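Nucleoside kinase (Methanococcus jannaschii, PDB 2C4E) catalyses the ATP-dependent phosphorylation of nucleosides, chiefly inosine, guanosine and cytidine, to their monophosphates, using magnesium or manganese. Local coordinates at residues 154-159 and 180-185; 7-12 and 127-132; 55-60 and 257-262. All coordinates share one frame; numbering follows the deposited sequence. Where two conformers were deposited one is given.

Contact 1: residues 154-159 and 180-185; sequences NNLVSF and TNFLFM
V157 and F159 bond with the backbone of 181-184 as neighbouring parallel strands: the axes of 156-159 and 182-185 come within 4.9 Å at 8°, with S158 bridged to F182 and F159 to L183. Across the gap, F159 N donates to F182 O (2.9 Å) and F184 N to F159 O, the latter nearly straight. V157 O takes two donors where the second strand begins: F182 N lies in its carbonyl plane, whereas N181 N, 2.8 Å from V157 O, is tilted 20° from that plane. The two strands and helix 170-178 form a beta-alpha-beta unit in the central sheet of the ribokinase fold, and alternating side chains divide between its faces. S158 and F182 point to the face covered by helix 245-258, and the F184 ring also lies against that helix. There, S158 OG meets the F184 ring at its edge, near the ring plane, 3.2 Å from F184 CE1; chi1 of 170° carries this OG anti to the backbone N, and its hydrogen bond is to H135. L156 CD1 packs obliquely on F182 CE1 at 4.1 Å, and Y257 adds an edge-to-face partner to the F182 ring. F159 and L183 point to the other face, where they touch helix 170-178. They run side by side in the same direction, with F159 CD2 3.7 Å from L183 CD1, while T180 crosses F159 at about a right angle, its OG1 3.6 Å from F159 CB and hydrogen-bonded to I176 O. The F184 side chain also touches R250, the inferred transition-state stabilizer, about 4 Å away.

Contact 2: residues 7-12 and 127-132; sequences KITCVG and PNFNTE
T9 and K7, on strand 7-11, meet T131 and its neighbours where the chain enters strand 131-136, the next parallel strand in the central sheet of the ribokinase fold. The touching parts run 128° apart, so this is the approach to the strand and not yet its regular pairing. Backbone bonding is correspondingly slight: E132 N reaches K7 O at 3.1 Å, but its N-H...O angle of 128° makes the bond weak. Most of the contact is apolar. CG2 of T131 sits 3.8 Å from K7 CB, at the base of an extended lysine chain. F129 crosses the T9 side chain at about a right angle, with T9 CG2 3.7 Å from F129 CE1, and V11 CG2 approaches F129 CZ more loosely at 4.3 Å. P127 O lies over one face of the same ring, 3.5 Å above its plane and offset toward the rim. The polar contact joins two buried hydroxyls. T9 OG1 also hydrogen-bonds E60 OE2 on strand 58-62, which places it between two neighbouring strands. T131 holds its hydroxyl between backbone N and carbonyl carbon (chi1 45°), bringing T131 OG1 to 2.7 Å from T9 OG1.

Contact 3: residues 55-60 and 257-262; sequences LGVNSE and YVKGYD
K259 reaches past V57 to the backbone at L55, crossing the valine at a slant. Its CG stands anti to the carbonyl carbon (chi1 -75°) and the chain then runs extended as far as CE, where chi4 of -137° bends the ammonium group to the carbonyl of L55. K259 NZ donates to L55 O at 2.7 Å, almost in line with the C=O bond, as the C=O...N angle of 168° demonstrates. On the way, K259 CE passes V57 CG2 at 3.5 Å, closer than ordinary carbon contact. The other methyl of V57 faces V258: V57 CG1 and V258 CG1 are 4.1 Å apart. V57 thus serves both partners, one branch for each. A methionine in place of K259 would probably leave L55 O without this charged donor and remove the polar link between the two segments. The lysine has a second partner in W290, through a cation-pi interaction. Both segments contain helix ends closed by Schellman motifs, with G56 after helix 44-54 and G260 after helix 245-258, each at a positive phi. The contact therefore joins two helix C termini beside the sheet: V57 packs on I52 of helix 44-54 and I8 of strand 7-11, and V258 on I8 and on I133 of strand 131-136.

Strand 7-11 comes first, and its partner 127-132 lies 115 residues on, so contact 2 closes a long loop. Before that loop ends, the chain passes 55-60, whose partner 257-262 comes much later: contacts 2 and 3 therefore cross. Contact 1 follows contact 2 in series and, with 20 residues between its segments, lies wholly within the span of contact 3. All three reach the same central sheet. Strands 58-62, 7-11, 131-136, 156-159 and 182-186 are successive neighbours in it, so that contacts 3 and 2 adjoin through the first two, and contacts 1 and 2 are joined by N155 bonding to T131. Contacts 1 and 3 meet where Y257 of helix 245-258 packs against L156.

Contact 1: residues 154-159 and 180-185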
loop_
_atom_site.group_PDB
_atom_site.type_symbol
_atom_site.label_atom_id
_atom_site.label_comp_id
_atom_site.label_asym_id
_atom_site.label_seq_id
_atom_site.Cartn_x
_atom_site.Cartn_y
_atom_site.Cartn_z
ATOM N N ASN A 154 -20.007 12.771 -32.973
ATOM C CA ASN A 154 -21.259 12.992 -32.265
ATOM C C ASN A 154 -20.915 13.961 -31.130
ATOM O O ASN A 154 -21.282 15.131 -31.184
ATOM C CB ASN A 154 -21.825 11.664 -31.755
ATOM C CG ASN A 154 -23.119 11.825 -30.956
ATOM O OD1 ASN A 154 -23.598 10.871 -30.326
ATOM N ND2 ASN A 154 -23.692 13.009 -30.993
ATOM N N ASN A 155 -20.188 13.480 -30.137
ATOM C CA ASN A 155 -19.654 14.314 -29.061
ATOM C C ASN A 155 -18.253 14.759 -29.418
ATOM O O ASN A 155 -17.537 14.056 -30.132
ATOM C CB ASN A 155 -19.568 13.516 -27.756
ATOM C CG ASN A 155 -20.663 12.513 -27.641
ATOM O OD1 ASN A 155 -20.541 11.377 -28.119
ATOM N ND2 ASN A 155 -21.783 12.939 -27.060
ATOM N N LEU A 156 -17.820 15.895 -28.892
ATOM C CA LEU A 156 -16.412 16.244 -29.018
ATOM C C LEU A 156 -15.621 15.296 -28.132
ATOM O O LEU A 156 -16.034 15.023 -27.014
ATOM C CB LEU A 156 -16.175 17.673 -28.583
ATOM C CG LEU A 156 -16.746 18.676 -29.588
ATOM C CD1 LEU A 156 -16.668 20.068 -28.995
ATOM C CD2 LEU A 156 -15.994 18.623 -30.933
ATOM N N VAL A 157 -14.522 14.772 -28.649
ATOM C CA VAL A 157 -13.674 13.881 -27.896
ATOM C C VAL A 157 -12.435 14.614 -27.432
ATOM O O VAL A 157 -11.739 15.227 -28.227
ATOM C CB VAL A 157 -13.274 12.672 -28.743
ATOM C CG1 VAL A 157 -12.241 11.838 -28.026
ATOM C CG2 VAL A 157 -14.540 11.860 -29.106
ATOM N N SER A 158 -12.174 14.526 -26.133
ATOM C CA SER A 158 -10.950 15.026 -25.522
ATOM C C SER A 158 -10.188 13.809 -24.995
ATOM O O SER A 158 -10.785 12.892 -24.446
ATOM C CB SER A 158 -11.289 16.012 -24.398
ATOM O OG SER A 158 -10.140 16.355 -23.633
ATOM N N PHE A 159 -8.869 13.800 -25.171
ATOM C CA PHE A 159 -8.048 12.625 -24.850
ATOM C C PHE A 159 -6.686 13.064 -24.361
ATOM O O PHE A 159 -6.069 13.952 -24.928
ATOM C CB PHE A 159 -7.880 11.750 -26.107
ATOM C CG PHE A 159 -6.963 10.590 -25.939
ATOM C CD1 PHE A 159 -7.199 9.650 -24.952
ATOM C CD2 PHE A 159 -5.868 10.423 -26.781
ATOM C CE1 PHE A 159 -6.346 8.551 -24.799
ATOM C CE2 PHE A 159 -5.000 9.330 -26.617
ATOM C CZ PHE A 159 -5.251 8.405 -25.631
ATOM N N THR A 180 -9.947 11.971 -32.100
ATOM C CA THR A 180 -9.804 12.955 -31.034
ATOM C C THR A 180 -9.970 14.364 -31.589
ATOM O O THR A 180 -9.428 14.673 -32.634
ATOM C CB THR A 180 -8.417 12.846 -30.382
ATOM O OG1 THR A 180 -8.300 11.599 -29.694
ATOM C CG2 THR A 180 -8.281 13.862 -29.265
ATOM N N ASN A 181 -10.739 15.193 -30.891
ATOM C CA ASN A 181 -10.838 16.626 -31.192
ATOM C C ASN A 181 -9.819 17.457 -30.409
ATOM O O ASN A 181 -9.118 18.257 -31.008
ATOM C CB ASN A 181 -12.254 17.153 -30.951
ATOM C CG ASN A 181 -13.256 16.516 -31.873
ATOM O OD1 ASN A 181 -13.415 16.912 -33.071
ATOM N ND2 ASN A 181 -13.909 15.496 -31.374
ATOM N N PHE A 182 -9.732 17.267 -29.092
ATOM C CA PHE A 182 -8.751 17.958 -28.256
ATOM C C PHE A 182 -7.795 16.921 -27.724
ATOM O O PHE A 182 -8.212 16.010 -27.008
ATOM C CB PHE A 182 -9.362 18.633 -27.023
ATOM C CG PHE A 182 -10.542 19.529 -27.293
ATOM C CD1 PHE A 182 -11.833 19.027 -27.183
ATOM C CD2 PHE A 182 -10.376 20.861 -27.591
ATOM C CE1 PHE A 182 -12.931 19.846 -27.397
ATOM C CE2 PHE A 182 -11.486 21.704 -27.796
ATOM C CZ PHE A 182 -12.749 21.187 -27.703
ATOM N N LEU A 183 -6.520 17.047 -28.078
ATOM C CA LEU A 183 -5.477 16.149 -27.628
ATOM C C LEU A 183 -4.565 16.898 -26.669
ATOM O O LEU A 183 -3.947 17.904 -27.037
ATOM C CB LEU A 183 -4.693 15.635 -28.826
ATOM C CG LEU A 183 -3.493 14.725 -28.557
ATOM C CD1 LEU A 183 -3.998 13.442 -27.878
ATOM C CD2 LEU A 183 -2.818 14.435 -29.875
ATOM N N PHE A 184 -4.514 16.416 -25.441
ATOM C CA PHE A 184 -3.653 16.961 -24.409
ATOM C C PHE A 184 -2.483 16.010 -24.163
ATOM O O PHE A 184 -2.677 14.806 -24.029
ATOM C CB PHE A 184 -4.414 17.096 -23.087
ATOM C CG PHE A 184 -5.541 18.099 -23.089
ATOM C CD1 PHE A 184 -6.846 17.712 -23.435
ATOM C CD2 PHE A 184 -5.339 19.399 -22.662
ATOM C CE1 PHE A 184 -7.896 18.626 -23.399
ATOM C CE2 PHE A 184 -6.381 20.302 -22.630
ATOM C CZ PHE A 184 -7.656 19.920 -22.991
ATOM N N MET A 185 -1.278 16.551 -24.070
ATOM C CA MET A 185 -0.123 15.781 -23.643
ATOM C C MET A 185 0.843 16.690 -22.920
ATOM O O MET A 185 1.016 17.840 -23.282
ATOM C CB MET A 185 0.590 15.133 -24.835
ATOM C CG MET A 185 -0.098 13.890 -25.392
ATOM S SD MET A 185 0.958 13.085 -26.650
ATOM C CE MET A 185 0.512 14.029 -28.048
#

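Contact 2: residues 7-12 and 127-132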
loop_
_atom_site.group_PDB
_atom_site.type_symbol
_atom_site.label_atom_id
_atom_site.label_comp_id
_atom_site.label_asym_id
_atom_site.label_seq_id
_atom_site.Cartn_x
_atom_site.Cartn_y
_atom_site.Cartn_z
ATOM N N LYS A 7 -22.629 19.507 -20.931
ATOM C CA LYS A 7 -22.188 18.612 -19.898
ATOM C C LYS A 7 -20.940 17.932 -20.463
ATOM O O LYS A 7 -20.670 17.962 -21.657
ATOM C CB LYS A 7 -23.324 17.633 -19.581
ATOM C CG LYS A 7 -23.206 16.703 -18.347
ATOM C CD LYS A 7 -24.562 16.043 -18.021
ATOM C CE LYS A 7 -24.627 15.441 -16.608
ATOM N NZ LYS A 7 -25.920 14.722 -16.329
ATOM N N ILE A 8 -20.163 17.364 -19.571
ATOM C CA ILE A 8 -18.955 16.662 -19.944
ATOM C C ILE A 8 -18.972 15.303 -19.277
ATOM O O ILE A 8 -19.259 15.205 -18.091
ATOM C CB ILE A 8 -17.711 17.446 -19.475
ATOM C CG1 ILE A 8 -17.704 18.834 -20.122
ATOM C CG2 ILE A 8 -16.436 16.667 -19.820
ATOM C CD1 ILE A 8 -16.593 19.741 -19.647
ATOM N N THR A 9 -18.675 14.270 -20.056
ATOM C CA THR A 9 -18.475 12.919 -19.566
ATOM C C THR A 9 -16.983 12.700 -19.383
ATOM O O THR A 9 -16.206 13.018 -20.272
ATOM C CB THR A 9 -18.976 11.903 -20.600
ATOM O OG1 THR A 9 -20.376 12.105 -20.869
ATOM C CG2 THR A 9 -18.872 10.486 -20.042
ATOM N N CYS A 10 -16.575 12.232 -18.211
ATOM C CA CYS A 10 -15.196 11.847 -17.963
ATOM C C CYS A 10 -15.116 10.348 -17.814
ATOM O O CYS A 10 -15.836 9.778 -17.006
ATOM C CB CYS A 10 -14.684 12.476 -16.682
ATOM S SG CYS A 10 -14.608 14.274 -16.790
ATOM N N VAL A 11 -14.242 9.730 -18.599
ATOM C CA VAL A 11 -14.097 8.293 -18.663
ATOM C C VAL A 11 -12.704 7.950 -18.152
ATOM O O VAL A 11 -11.698 8.561 -18.537
ATOM C CB VAL A 11 -14.231 7.777 -20.120
ATOM C CG1 VAL A 11 -13.974 6.288 -20.195
ATOM C CG2 VAL A 11 -15.599 8.126 -20.699
ATOM N N GLY A 12 -12.642 6.989 -17.256
ATOM C CA GLY A 12 -11.369 6.493 -16.784
ATOM C C GLY A 12 -11.368 6.282 -15.285
ATOM O O GLY A 12 -12.410 6.110 -14.654
ATOM N N PRO A 127 -21.579 3.213 -23.423
ATOM C CA PRO A 127 -22.934 3.603 -23.808
ATOM C C PRO A 127 -22.869 4.726 -24.817
ATOM O O PRO A 127 -21.785 5.254 -25.061
ATOM C CB PRO A 127 -23.526 4.105 -22.491
ATOM C CG PRO A 127 -22.385 4.675 -21.776
ATOM C CD PRO A 127 -21.184 3.828 -22.147
ATOM N N ASN A 128 -24.008 5.082 -25.410
ATOM C CA ASN A 128 -24.100 6.344 -26.111
ATOM C C ASN A 128 -23.934 7.468 -25.079
ATOM O O ASN A 128 -24.377 7.359 -23.929
ATOM C CB ASN A 128 -25.420 6.480 -26.874
ATOM C CG ASN A 128 -25.514 5.521 -28.055
ATOM O OD1 ASN A 128 -26.374 4.636 -28.087
ATOM N ND2 ASN A 128 -24.614 5.686 -29.029
ATOM N N PHE A 129 -23.245 8.517 -25.488
ATOM C CA PHE A 129 -23.037 9.686 -24.674
ATOM C C PHE A 129 -23.880 10.799 -25.249
ATOM O O PHE A 129 -23.946 10.966 -26.469
ATOM C CB PHE A 129 -21.558 10.086 -24.730
ATOM C CG PHE A 129 -20.616 9.016 -24.233
ATOM C CD1 PHE A 129 -20.512 8.759 -22.889
ATOM C CD2 PHE A 129 -19.851 8.271 -25.112
ATOM C CE1 PHE A 129 -19.645 7.787 -22.422
ATOM C CE2 PHE A 129 -18.994 7.296 -24.628
ATOM C CZ PHE A 129 -18.896 7.080 -23.286
ATOM N N ASN A 130 -24.532 11.561 -24.378
ATOM C CA ASN A 130 -25.344 12.677 -24.813
ATOM C C ASN A 130 -24.753 14.011 -24.409
ATOM O O ASN A 130 -25.440 15.036 -24.444
ATOM C CB ASN A 130 -26.767 12.539 -24.237
ATOM C CG ASN A 130 -27.468 11.289 -24.722
ATOM O OD1 ASN A 130 -28.185 10.621 -23.952
ATOM N ND2 ASN A 130 -27.292 10.964 -26.004
ATOM N N THR A 131 -23.475 13.999 -24.050
ATOM C CA THR A 131 -22.779 15.188 -23.584
ATOM C C THR A 131 -22.061 15.939 -24.707
ATOM O O THR A 131 -21.798 15.394 -25.765
ATOM C CB THR A 131 -21.751 14.778 -22.515
ATOM O OG1 THR A 131 -21.024 13.619 -22.960
ATOM C CG2 THR A 131 -22.462 14.346 -21.241
ATOM N N GLU A 132 -21.738 17.203 -24.463
ATOM C CA GLU A 132 -21.008 17.995 -25.449
ATOM C C GLU A 132 -19.589 17.490 -25.653
ATOM O O GLU A 132 -19.089 17.544 -26.761
ATOM C CB GLU A 132 -20.973 19.462 -25.053
ATOM C CG GLU A 132 -22.269 20.155 -25.438
ATOM C CD GLU A 132 -22.402 21.564 -24.935
ATOM O OE1 GLU A 132 -21.372 22.210 -24.645
ATOM O OE2 GLU A 132 -23.566 22.023 -24.870
#

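Contact 3: residues 55-60 and 257-262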
loop_
_atom_site.group_PDB
_atom_site.type_symbol
_atom_site.label_atom_id
_atom_site.label_comp_id
_atom_site.label_asym_id
_atom_site.label_seq_id
_atom_site.Cartn_x
_atom_site.Cartn_y
_atom_site.Cartn_z
ATOM N N LEU A 55 -16.238 24.068 -11.131
ATOM C CA LEU A 55 -16.291 25.234 -12.030
ATOM C C LEU A 55 -17.691 25.546 -12.579
ATOM O O LEU A 55 -17.847 26.434 -13.411
ATOM C CB LEU A 55 -15.306 25.059 -13.189
ATOM C CG LEU A 55 -13.841 25.033 -12.751
ATOM C CD1 LEU A 55 -12.954 24.571 -13.887
ATOM C CD2 LEU A 55 -13.409 26.380 -12.211
ATOM N N GLY A 56 -18.701 24.812 -12.133
ATOM C CA GLY A 56 -20.080 25.102 -12.484
ATOM C C GLY A 56 -20.558 24.462 -13.767
ATOM O O GLY A 56 -21.505 24.947 -14.381
ATOM N N VAL A 57 -19.910 23.377 -14.178
ATOM C CA VAL A 57 -20.296 22.649 -15.382
ATOM C C VAL A 57 -20.683 21.255 -14.952
ATOM O O VAL A 57 -20.009 20.646 -14.125
ATOM C CB VAL A 57 -19.168 22.629 -16.428
ATOM C CG1 VAL A 57 -19.520 21.687 -17.594
ATOM C CG2 VAL A 57 -18.892 24.047 -16.907
ATOM N N ASN A 58 -21.801 20.766 -15.470
ATOM C CA ASN A 58 -22.315 19.483 -15.036
ATOM C C ASN A 58 -21.438 18.407 -15.617
ATOM O O ASN A 58 -21.107 18.460 -16.787
ATOM C CB ASN A 58 -23.768 19.303 -15.475
ATOM C CG ASN A 58 -24.709 20.233 -14.740
ATOM O OD1 ASN A 58 -24.616 20.390 -13.525
ATOM N ND2 ASN A 58 -25.605 20.870 -15.474
ATOM N N SER A 59 -20.982 17.484 -14.785
ATOM C CA SER A 59 -20.166 16.388 -15.264
ATOM C C SER A 59 -20.795 15.062 -14.895
ATOM O O SER A 59 -21.628 14.959 -13.994
ATOM C CB SER A 59 -18.734 16.472 -14.726
ATOM O OG SER A 59 -18.698 16.401 -13.317
ATOM N N GLU A 60 -20.402 14.048 -15.636
ATOM C CA GLU A 60 -20.796 12.688 -15.351
ATOM C C GLU A 60 -19.546 11.839 -15.440
ATOM O O GLU A 60 -18.618 12.167 -16.164
ATOM C CB GLU A 60 -21.885 12.202 -16.315
ATOM C CG GLU A 60 -21.518 12.107 -17.789
ATOM C CD GLU A 60 -22.656 11.533 -18.641
ATOM O OE1 GLU A 60 -23.809 11.522 -18.172
ATOM O OE2 GLU A 60 -22.404 11.090 -19.790
ATOM N N TYR A 257 -14.351 25.708 -22.307
ATOM C CA TYR A 257 -14.811 25.445 -23.652
ATOM C C TYR A 257 -16.329 25.305 -23.707
ATOM O O TYR A 257 -16.990 25.936 -24.564
ATOM C CB TYR A 257 -14.113 24.228 -24.262
ATOM C CG TYR A 257 -14.446 24.108 -25.712
ATOM C CD1 TYR A 257 -13.704 24.789 -26.658
ATOM C CD2 TYR A 257 -15.540 23.368 -26.139
ATOM C CE1 TYR A 257 -14.020 24.713 -28.010
ATOM C CE2 TYR A 257 -15.855 23.277 -27.475
ATOM C CZ TYR A 257 -15.096 23.958 -28.404
ATOM O OH TYR A 257 -15.412 23.879 -29.748
ATOM N N VAL A 258 -16.892 24.511 -22.800
ATOM C CA VAL A 258 -18.341 24.314 -22.726
ATOM C C VAL A 258 -19.043 25.620 -22.414
ATOM O O VAL A 258 -20.170 25.883 -22.903
ATOM C CB VAL A 258 -18.711 23.197 -21.705
ATOM C CG1 VAL A 258 -20.226 23.168 -21.395
ATOM C CG2 VAL A 258 -18.240 21.864 -22.252
ATOM N N LYS A 259 -18.381 26.466 -21.625
ATOM C CA LYS A 259 -18.935 27.773 -21.273
ATOM C C LYS A 259 -18.817 28.792 -22.421
ATOM O O LYS A 259 -19.328 29.906 -22.314
ATOM C CB LYS A 259 -18.279 28.313 -20.008
ATOM C CG LYS A 259 -18.760 27.631 -18.741
ATOM C CD LYS A 259 -18.022 28.111 -17.508
ATOM C CE LYS A 259 -18.558 27.424 -16.261
ATOM N NZ LYS A 259 -18.736 28.337 -15.107
ATOM N N GLY A 260 -18.138 28.420 -23.504
ATOM C CA GLY A 260 -18.219 29.149 -24.764
ATOM C C GLY A 260 -17.139 30.183 -25.000
ATOM O O GLY A 260 -17.314 31.114 -25.786
ATOM N N TYR A 261 -16.000 30.010 -24.345
ATOM C CA TYR A 261 -14.881 30.923 -24.515
ATOM C C TYR A 261 -13.948 30.428 -25.621
ATOM O O TYR A 261 -13.972 29.254 -25.987
ATOM C CB TYR A 261 -14.109 31.044 -23.200
ATOM C CG TYR A 261 -14.942 31.600 -22.078
ATOM C CD1 TYR A 261 -15.436 30.776 -21.069
ATOM C CD2 TYR A 261 -15.239 32.952 -22.019
ATOM C CE1 TYR A 261 -16.216 31.285 -20.046
ATOM C CE2 TYR A 261 -16.015 33.476 -20.990
ATOM C CZ TYR A 261 -16.499 32.626 -20.006
ATOM O OH TYR A 261 -17.246 33.123 -18.962
ATOM N N ASP A 262 -13.133 31.332 -26.132
ATOM C CA ASP A 262 -12.158 30.993 -27.175
ATOM C C ASP A 262 -11.017 30.166 -26.564
ATOM O O ASP A 262 -10.883 30.059 -25.339
ATOM C CB ASP A 262 -11.706 32.227 -27.983
ATOM C CG ASP A 262 -10.736 33.134 -27.245
ATOM O OD1 ASP A 262 -10.574 33.049 -26.014
ATOM O OD2 ASP A 262 -10.077 34.011 -27.852
#